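Local coordinates for prophage MuSo2, 43 kDa tail protein (PDB 3CDD) that probably serves as a trimeric baseplate hub protein of a Mu-like contractile phage tail, helping to join the tail tube to the baseplate, at residues K14-W19 / E55-G60; T20-T25 / F325-A330; D36-Y41 / T88-V93. One frame throughout, in Å; residues are numbered along the deposited sequence.

In the fold
From the N terminus the chain runs through strand 14-16 and on to W19, and contact 1 brings 55-60, the approach to strand 62-67, back against it, closing a loop of 35 residues. The next residues, 20-25, have their partner about 300 residues on: contact 2 pairs them with 325-330 and so joins the N-terminal GpP-like region to the fourth-domain region. Contact 3 pairs 36-41 with 88-93 and lies wholly within the span that contact 2 closes, whereas contact 1 crosses both of the others along the chain. W19 of contact 1 packs on L37, E38 and M39, and strand 21-27 is hydrogen-bonded to strand 34-42, which places contacts 2 and 3 side by side.

Contact 1 of 3, residues K14-W19 / E55-G60; sequences KIYQGW and EPIKQG
I57 meets the aromatic pair Y16 and W19 through the end of its longer branch. The closest apolar approach is CG1 of I57 to CZ of Y16, 3.6 Å. Its CD1 methyl sits over the centre of one face of the Y16 ring, a CH-pi contact with CD1 3.9 Å from the ring centroid and only 8° off the ring normal. The same methyl also meets W19, but at the edge of the indole and in its plane, where CH2 of W19 lies 3.9 Å from CD1 of I57. One methyl thus touches two aromatic groups in different ways, a face and an edge. With CG1 anti to the carbonyl carbon (chi1 -52°) and the chain extended at chi2, the end of the I57 side chain comes up against both rings.

The contact lies in the N-terminal GpP-like region, of the phage barrel clan, and joins strand 14-16 and the residues after it to the irregular segment that leads into strand 62-67. L9 touches both Y16 and W19, while V77 and W80 of strand 70-84 pack on I57. P56 also touches M312 of a second subunit, so the segment continues into the trimer interface.

Polar interactions are local. NE1 of W19 donates to the backbone O of Y16 at 2.9 Å, a bent bond (139°) that arrives from above the carbonyl plane, and it ties the indole back to the backbone three residues earlier. At the surface, NZ of K14 and OE2 of E55 remain 5.2 Å apart, opposite charges near each other without forming a salt bridge.

Contact 2 of 3, residues T20-T25 / F325-A330; sequences TKIGIT and FSEDDA
The side chains of I22 and E327 run alongside each other, and their torsions bring the ends together: CG1 of I22 is anti to its carbonyl carbon (chi1 -57°), while E327 has CG anti to its backbone N (chi1 -166°) and continues extended. CD1 of I22 touches OE1 of E327 at 3.4 Å, an apolar methyl beside a carboxylate whose other oxygen, OE2, is held in a salt bridge by R332. On the same face, CB of I24 lies 4.4 Å from CB of F325, and the edge of the F325 ring is turned to the carbonyl O of I24.

Between the backbones, two hydrogen-bonded pairs flank the non-hydrogen-bonded pair of G23 and S326. I22 and E327 exchange bonds of 2.9 Å each way between N and O; I24 and F325 exchange a second pair, slightly shorter. This regular antiparallel ladder, its strand segments 177° apart in direction, joins the N-terminal GpP-like region to the fourth-domain region.

T20 and K21, both facing E38, form a classic beta bulge where the strand begins. Strand 21-27 lies between strands 34-42 and 317-328, with I7 of strand 7-11 touching I22 and E327, and W290 packing on I22, I24 and F325.

Contact 3 of 3, residues D36-Y41 / T88-V93; sequences DLEMTY and TITISV
From its place opposite S92, the E38 side chain runs diagonally to T90. Its CB lies 3.6 Å from CB of S92, its non-hydrogen-bonded partner; CG then meets CG2 of T90 at 3.7 Å, and CD stays close to that methyl. At the tip, OE2 touches T90 CG2 and also accepts a hydrogen bond of 2.9 Å from a water, which is in turn hydrogen-bonded to OG of S92. The extended chain, with CG anti to the backbone N (chi1 -179°), carries the carboxylate this far. OE1 has a long, weak ion pair with K21.

In one of the two conformers of D36, a second water links OG of S92 to OD1 of D36; this bridge is therefore less certain than the one to E38. Further along this face, OG1 of T40 rests 3.4 Å from CG2 of T90, the two threonines side by side.

The other face is largely apolar, with L37, M39 and Y41 opposite V93, I91 and I89; CB of M39 is 3.9 Å from CG1 of I91, and the selenium of M39, a selenomethionine, lies at the edge of the Y41 ring. Six backbone hydrogen bonds join these three pairs into an antiparallel ladder.

W80 packs on I91 and V93. In the sheet, strand 34-42 has strand 21-27 as its other neighbour, while strand 88-97 pairs next with strand 70-84.

Contact 1 of 3, residues K14-W19 / E55-G60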
loop_
_atom_site.group_PDB
_atom_site.type_symbol
_atom_site.label_atom_id
_atom_site.label_comp_id
_atom_site.label_asym_id
_atom_site.label_seq_id
_atom_site.Cartn_x
_atom_site.Cartn_y
_atom_site.Cartn_z
ATOM N N LYS A 14 18.070 -18.552 28.140
ATOM C CA LYS A 14 17.269 -17.734 29.042
ATOM C C LYS A 14 15.772 -18.012 28.883
ATOM O O LYS A 14 15.328 -18.527 27.864
ATOM C CB LYS A 14 17.581 -16.256 28.837
ATOM C CG LYS A 14 19.070 -15.948 28.989
ATOM C CD LYS A 14 19.346 -14.462 29.083
ATOM C CE LYS A 14 20.849 -14.197 29.238
ATOM N NZ LYS A 14 21.442 -14.663 30.539
ATOM N N ILE A 15 15.010 -17.691 29.921
ATOM C CA ILE A 15 13.587 -17.957 29.949
ATOM C C ILE A 15 12.878 -16.644 30.220
ATOM O O ILE A 15 13.228 -15.903 31.151
ATOM C CB ILE A 15 13.222 -19.038 31.007
ATOM C CG1 ILE A 15 13.991 -20.338 30.736
ATOM C CG2 ILE A 15 11.721 -19.300 31.020
ATOM C CD1 ILE A 15 13.706 -21.471 31.719
ATOM N N TYR A 16 11.892 -16.366 29.383
ATOM C CA TYR A 16 11.164 -15.112 29.377
ATOM C C TYR A 16 9.673 -15.405 29.498
ATOM O O TYR A 16 9.054 -15.965 28.596
ATOM C CB TYR A 16 11.430 -14.343 28.087
ATOM C CG TYR A 16 12.874 -13.925 27.866
ATOM C CD1 TYR A 16 13.785 -14.774 27.203
ATOM C CD2 TYR A 16 13.326 -12.671 28.290
ATOM C CE1 TYR A 16 15.125 -14.383 26.985
ATOM C CE2 TYR A 16 14.658 -12.275 28.088
ATOM C CZ TYR A 16 15.542 -13.131 27.429
ATOM O OH TYR A 16 16.842 -12.716 27.236
ATOM N N GLN A 17 9.121 -15.056 30.650
ATOM C CA GLN A 17 7.718 -15.242 30.934
ATOM C C GLN A 17 7.217 -13.917 31.476
ATOM O O GLN A 17 7.996 -13.115 31.997
ATOM C CB GLN A 17 7.533 -16.369 31.966
ATOM C CG GLN A 17 6.089 -16.834 32.149
ATOM C CD GLN A 17 5.340 -16.074 33.256
ATOM O OE1 GLN A 17 5.950 -15.477 34.155
ATOM N NE2 GLN A 17 4.012 -16.101 33.189
ATOM N N GLY A 18 5.920 -13.679 31.351
ATOM C CA GLY A 18 5.319 -12.487 31.928
ATOM C C GLY A 18 5.076 -11.427 30.883
ATOM O O GLY A 18 4.906 -10.252 31.212
ATOM N N TRP A 19 5.060 -11.853 29.621
ATOM C CA TRP A 19 4.775 -10.982 28.490
ATOM C C TRP A 19 3.408 -10.343 28.667
ATOM O O TRP A 19 2.510 -10.943 29.278
ATOM C CB TRP A 19 4.843 -11.783 27.183
ATOM C CG TRP A 19 6.215 -12.393 26.939
ATOM C CD1 TRP A 19 6.629 -13.656 27.282
ATOM C CD2 TRP A 19 7.355 -11.749 26.340
ATOM N NE1 TRP A 19 7.951 -13.844 26.915
ATOM C CE2 TRP A 19 8.416 -12.691 26.330
ATOM C CE3 TRP A 19 7.582 -10.469 25.807
ATOM C CZ2 TRP A 19 9.685 -12.387 25.808
ATOM C CZ3 TRP A 19 8.844 -10.170 25.282
ATOM C CH2 TRP A 19 9.876 -11.127 25.287
ATOM N N GLU A 55 18.474 -7.960 29.791
ATOM C CA GLU A 55 19.471 -7.834 28.745
ATOM C C GLU A 55 18.758 -8.100 27.416
ATOM O O GLU A 55 17.882 -8.961 27.359
ATOM C CB GLU A 55 20.597 -8.845 28.997
ATOM C CG GLU A 55 21.613 -8.967 27.889
ATOM C CD GLU A 55 22.984 -9.303 28.411
ATOM O OE1 GLU A 55 23.591 -8.421 29.070
ATOM O OE2 GLU A 55 23.455 -10.439 28.161
ATOM N N PRO A 56 19.085 -7.326 26.367
ATOM C CA PRO A 56 18.436 -7.546 25.074
ATOM C C PRO A 56 18.338 -9.016 24.623
ATOM O O PRO A 56 19.182 -9.833 24.965
ATOM C CB PRO A 56 19.308 -6.747 24.107
ATOM C CG PRO A 56 19.835 -5.610 24.930
ATOM C CD PRO A 56 20.021 -6.181 26.323
ATOM N N ILE A 57 17.273 -9.341 23.900
ATOM C CA ILE A 57 17.213 -10.577 23.150
ATOM C C ILE A 57 17.818 -10.214 21.796
ATOM O O ILE A 57 17.322 -9.337 21.096
ATOM C CB ILE A 57 15.758 -11.117 23.003
ATOM C CG1 ILE A 57 15.081 -11.208 24.378
ATOM C CG2 ILE A 57 15.746 -12.483 22.314
ATOM C CD1 ILE A 57 13.613 -11.625 24.335
ATOM N N LYS A 58 18.930 -10.845 21.455
ATOM C CA LYS A 58 19.594 -10.546 20.205
ATOM C C LYS A 58 18.757 -11.041 19.029
ATOM O O LYS A 58 18.324 -12.206 19.007
ATOM C CB LYS A 58 20.997 -11.174 20.176
ATOM C CG LYS A 58 21.914 -10.694 21.307
ATOM C CD LYS A 58 23.256 -11.434 21.310
ATOM C CE LYS A 58 23.723 -11.771 22.731
ATOM N NZ LYS A 58 24.303 -10.590 23.433
ATOM N N GLN A 59 18.518 -10.145 18.073
ATOM C CA GLN A 59 18.008 -10.540 16.744
ATOM C C GLN A 59 18.862 -11.678 16.164
ATOM O O GLN A 59 20.070 -11.697 16.354
ATOM C CB GLN A 59 17.972 -9.336 15.788
ATOM C CG GLN A 59 19.338 -8.731 15.397
ATOM C CD GLN A 59 19.873 -7.702 16.377
ATOM O OE1 GLN A 59 19.375 -7.555 17.503
ATOM N NE2 GLN A 59 20.910 -6.979 15.955
ATOM N N GLY A 60 18.236 -12.638 15.488
ATOM C CA GLY A 60 18.967 -13.790 14.970
ATOM C C GLY A 60 18.945 -15.034 15.842
ATOM O O GLY A 60 19.138 -16.137 15.350
#

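Contact 2 of 3, residues T20-T25 / F325-A330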
loop_
_atom_site.group_PDB
_atom_site.type_symbol
_atom_site.label_atom_id
_atom_site.label_comp_id
_atom_site.label_asym_id
_atom_site.label_seq_id
_atom_site.Cartn_x
_atom_site.Cartn_y
_atom_site.Cartn_z
ATOM N N THR A 20 3.265 -9.121 28.165
ATOM C CA THR A 20 2.033 -8.374 28.311
ATOM C C THR A 20 1.162 -8.487 27.048
ATOM O O THR A 20 -0.039 -8.248 27.115
ATOM C CB THR A 20 2.280 -6.869 28.656
ATOM O OG1 THR A 20 3.193 -6.301 27.718
ATOM C CG2 THR A 20 2.824 -6.698 30.075
ATOM N N LYS A 21 1.783 -8.859 25.922
ATOM C CA LYS A 21 1.052 -9.136 24.687
ATOM C C LYS A 21 1.764 -10.218 23.864
ATOM O O LYS A 21 2.967 -10.123 23.601
ATOM C CB LYS A 21 0.874 -7.854 23.865
ATOM C CG LYS A 21 -0.196 -7.927 22.773
ATOM C CD LYS A 21 -0.285 -6.579 22.043
ATOM C CE LYS A 21 0.986 -6.303 21.225
ATOM N NZ LYS A 21 0.905 -4.993 20.469
ATOM N N ILE A 22 1.025 -11.258 23.480
ATOM C CA ILE A 22 1.580 -12.396 22.719
ATOM C C ILE A 22 0.662 -12.626 21.531
ATOM O O ILE A 22 -0.561 -12.640 21.708
ATOM C CB ILE A 22 1.613 -13.672 23.602
ATOM C CG1 ILE A 22 2.434 -13.413 24.868
ATOM C CG2 ILE A 22 2.130 -14.941 22.795
ATOM C CD1 ILE A 22 2.410 -14.537 25.893
ATOM N N GLY A 23 1.230 -12.759 20.326
ATOM C CA GLY A 23 0.476 -13.175 19.141
ATOM C C GLY A 23 1.275 -14.244 18.412
ATOM O O GLY A 23 2.439 -14.027 18.079
ATOM N N ILE A 24 0.706 -15.431 18.198
ATOM C CA ILE A 24 1.434 -16.451 17.407
ATOM C C ILE A 24 0.512 -16.950 16.297
ATOM O O ILE A 24 -0.627 -17.350 16.567
ATOM C CB ILE A 24 1.965 -17.616 18.277
ATOM C CG1 ILE A 24 3.064 -17.140 19.218
ATOM C CG2 ILE A 24 2.541 -18.748 17.403
ATOM C CD1 ILE A 24 3.287 -18.063 20.467
ATOM N N THR A 25 0.967 -16.866 15.053
ATOM C CA THR A 25 0.211 -17.443 13.952
ATOM C C THR A 25 0.805 -18.782 13.525
ATOM O O THR A 25 2.015 -18.904 13.320
ATOM C CB THR A 25 0.109 -16.471 12.742
ATOM O OG1 THR A 25 -0.510 -15.270 13.174
ATOM C CG2 THR A 25 -0.780 -17.060 11.622
ATOM N N PHE A 325 -3.062 -17.493 17.878
ATOM C CA PHE A 325 -3.066 -17.682 19.302
ATOM C C PHE A 325 -2.646 -16.357 19.928
ATOM O O PHE A 325 -1.542 -15.874 19.678
ATOM C CB PHE A 325 -2.026 -18.714 19.721
ATOM C CG PHE A 325 -2.308 -20.123 19.271
ATOM C CD1 PHE A 325 -1.594 -20.672 18.208
ATOM C CD2 PHE A 325 -3.224 -20.928 19.963
ATOM C CE1 PHE A 325 -1.832 -22.008 17.789
ATOM C CE2 PHE A 325 -3.459 -22.280 19.574
ATOM C CZ PHE A 325 -2.756 -22.813 18.489
ATOM N N SER A 326 -3.496 -15.778 20.763
ATOM C CA SER A 326 -3.129 -14.505 21.372
ATOM C C SER A 326 -3.350 -14.479 22.876
ATOM O O SER A 326 -4.195 -15.206 23.392
ATOM C CB SER A 326 -3.896 -13.361 20.700
ATOM O OG SER A 326 -5.279 -13.438 21.034
ATOM N N GLU A 327 -2.608 -13.610 23.557
ATOM C CA GLU A 327 -2.809 -13.317 24.983
ATOM C C GLU A 327 -2.555 -11.839 25.246
ATOM O O GLU A 327 -1.599 -11.274 24.734
ATOM C CB GLU A 327 -1.876 -14.167 25.870
ATOM C CG GLU A 327 -2.247 -14.189 27.383
ATOM C CD GLU A 327 -1.185 -14.854 28.261
ATOM O OE1 GLU A 327 -0.006 -14.430 28.215
ATOM O OE2 GLU A 327 -1.526 -15.792 29.024
ATOM N N ASP A 328 -3.443 -11.229 26.025
ATOM C CA ASP A 328 -3.247 -9.929 26.655
ATOM C C ASP A 328 -3.826 -9.938 28.097
ATOM O O ASP A 328 -4.065 -11.010 28.674
ATOM C CB ASP A 328 -3.893 -8.832 25.811
ATOM C CG ASP A 328 -5.385 -9.030 25.640
ATOM O OD1 ASP A 328 -5.998 -9.777 26.442
ATOM O OD2 ASP A 328 -5.954 -8.440 24.693
ATOM N N ASP A 329 -4.052 -8.748 28.661
ATOM C CA ASP A 329 -4.722 -8.580 29.963
ATOM C C ASP A 329 -6.117 -9.223 30.039
ATOM O O ASP A 329 -6.523 -9.701 31.108
ATOM C CB ASP A 329 -4.892 -7.090 30.281
ATOM C CG ASP A 329 -3.645 -6.469 30.828
ATOM O OD1 ASP A 329 -2.922 -7.124 31.597
ATOM O OD2 ASP A 329 -3.385 -5.305 30.491
ATOM N N ALA A 330 -6.840 -9.166 28.915
ATOM C CA ALA A 330 -8.201 -9.703 28.766
ATOM C C ALA A 330 -8.269 -11.241 28.820
ATOM O O ALA A 330 -9.303 -11.800 29.223
ATOM C CB ALA A 330 -8.813 -9.209 27.488
#

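Contact 3 of 3, residues D36-Y41 / T88-V93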
loop_
_atom_site.group_PDB
_atom_site.type_symbol
_atom_site.label_atom_id
_atom_site.label_comp_id
_atom_site.label_asym_id
_atom_site.label_seq_id
_atom_site.Cartn_x
_atom_site.Cartn_y
_atom_site.Cartn_z
ATOM N N ASP A 36 5.027 -12.758 17.823
ATOM C CA ASP A 36 5.322 -11.402 18.292
ATOM C C ASP A 36 5.049 -11.381 19.794
ATOM O O ASP A 36 3.936 -11.703 20.237
ATOM C CB ASP A 36 4.430 -10.376 17.584
ATOM C CG ASP A 36 5.161 -9.062 17.227
ATOM O OD1 ASP A 36 5.995 -8.540 18.011
ATOM O OD2 ASP A 36 4.877 -8.543 16.125
ATOM N N LEU A 37 6.067 -11.016 20.571
ATOM C CA LEU A 37 5.952 -10.946 22.015
ATOM C C LEU A 37 6.400 -9.594 22.488
ATOM O O LEU A 37 7.437 -9.081 22.032
ATOM C CB LEU A 37 6.742 -12.054 22.700
ATOM C CG LEU A 37 6.094 -13.420 22.501
ATOM C CD1 LEU A 37 6.745 -14.115 21.311
ATOM C CD2 LEU A 37 6.207 -14.286 23.734
ATOM N N GLU A 38 5.595 -9.004 23.363
ATOM C CA GLU A 38 5.869 -7.689 23.887
ATOM C C GLU A 38 5.694 -7.656 25.410
ATOM O O GLU A 38 4.781 -8.284 25.960
ATOM C CB GLU A 38 4.957 -6.678 23.214
ATOM C CG GLU A 38 5.160 -5.258 23.665
ATOM C CD GLU A 38 4.179 -4.328 22.987
ATOM O OE1 GLU A 38 2.979 -4.335 23.360
ATOM O OE2 GLU A 38 4.607 -3.614 22.060
HETATM N N MSE A 39 6.584 -6.920 26.076
HETATM C CA MSE A 39 6.508 -6.684 27.525
HETATM C C MSE A 39 6.622 -5.182 27.758
HETATM O O MSE A 39 7.656 -4.587 27.459
HETATM C CB MSE A 39 7.647 -7.427 28.233
HETATM C CG MSE A 39 7.351 -7.934 29.657
HETATM SE SE MSE A 39 8.960 -8.824 30.348
HETATM C CE MSE A 39 9.081 -10.457 29.300
ATOM N N THR A 40 5.563 -4.579 28.283
ATOM C CA THR A 40 5.498 -3.125 28.566
ATOM C C THR A 40 5.448 -2.826 30.068
ATOM O O THR A 40 4.498 -3.201 30.767
ATOM C CB THR A 40 4.287 -2.472 27.849
ATOM O OG1 THR A 40 4.354 -2.765 26.453
ATOM C CG2 THR A 40 4.224 -0.950 28.056
ATOM N N TYR A 41 6.497 -2.191 30.571
ATOM C CA TYR A 41 6.503 -1.739 31.950
ATOM C C TYR A 41 6.268 -0.233 32.022
ATOM O O TYR A 41 6.790 0.512 31.204
ATOM C CB TYR A 41 7.813 -2.104 32.641
ATOM C CG TYR A 41 7.908 -3.523 33.124
ATOM C CD1 TYR A 41 8.218 -4.556 32.248
ATOM C CD2 TYR A 41 7.710 -3.838 34.477
ATOM C CE1 TYR A 41 8.327 -5.890 32.697
ATOM C CE2 TYR A 41 7.810 -5.163 34.940
ATOM C CZ TYR A 41 8.124 -6.179 34.027
ATOM O OH TYR A 41 8.226 -7.491 34.447
ATOM N N THR A 88 8.186 4.546 30.775
ATOM C CA THR A 88 7.840 3.372 29.966
ATOM C C THR A 88 9.102 2.676 29.506
ATOM O O THR A 88 10.058 3.328 29.102
ATOM C CB THR A 88 7.009 3.743 28.695
ATOM O OG1 THR A 88 6.029 4.729 29.028
ATOM C CG2 THR A 88 6.281 2.535 28.120
ATOM N N ILE A 89 9.112 1.355 29.611
ATOM C CA ILE A 89 10.068 0.524 28.870
ATOM C C ILE A 89 9.272 -0.583 28.187
ATOM O O ILE A 89 8.538 -1.340 28.844
ATOM C CB ILE A 89 11.194 -0.088 29.745
ATOM C CG1 ILE A 89 12.008 1.006 30.432
ATOM C CG2 ILE A 89 12.140 -0.961 28.879
ATOM C CD1 ILE A 89 13.001 0.494 31.513
ATOM N N THR A 90 9.401 -0.653 26.866
ATOM C CA THR A 90 8.729 -1.667 26.074
ATOM C C THR A 90 9.797 -2.424 25.318
ATOM O O THR A 90 10.597 -1.819 24.586
ATOM C CB THR A 90 7.779 -1.023 25.054
ATOM O OG1 THR A 90 6.912 -0.108 25.730
ATOM C CG2 THR A 90 6.950 -2.062 24.322
ATOM N N ILE A 91 9.829 -3.736 25.516
ATOM C CA ILE A 91 10.672 -4.609 24.697
ATOM C C ILE A 91 9.771 -5.580 23.945
ATOM O O ILE A 91 8.783 -6.049 24.472
ATOM C CB ILE A 91 11.698 -5.404 25.526
ATOM C CG1 ILE A 91 10.994 -6.306 26.550
ATOM C CG2 ILE A 91 12.685 -4.466 26.240
ATOM C CD1 ILE A 91 11.569 -7.702 26.604
ATOM N N SER A 92 10.062 -5.815 22.680
ATOM C CA SER A 92 9.347 -6.842 21.950
ATOM C C SER A 92 10.285 -7.486 20.963
ATOM O O SER A 92 11.270 -6.863 20.515
ATOM C CB SER A 92 8.038 -6.331 21.297
ATOM O OG SER A 92 8.203 -5.540 20.142
ATOM N N VAL A 93 10.022 -8.764 20.700
ATOM C CA VAL A 93 10.666 -9.495 19.620
ATOM C C VAL A 93 9.585 -9.977 18.650
ATOM O O VAL A 93 8.403 -10.162 19.023
ATOM C CB VAL A 93 11.472 -10.711 20.139
ATOM C CG1 VAL A 93 12.739 -10.253 20.868
ATOM C CG2 VAL A 93 10.607 -11.598 21.050
HETATM O O HOH W 1 7.674 -6.354 17.652
HETATM O O HOH W 2 7.026 -3.221 20.569
#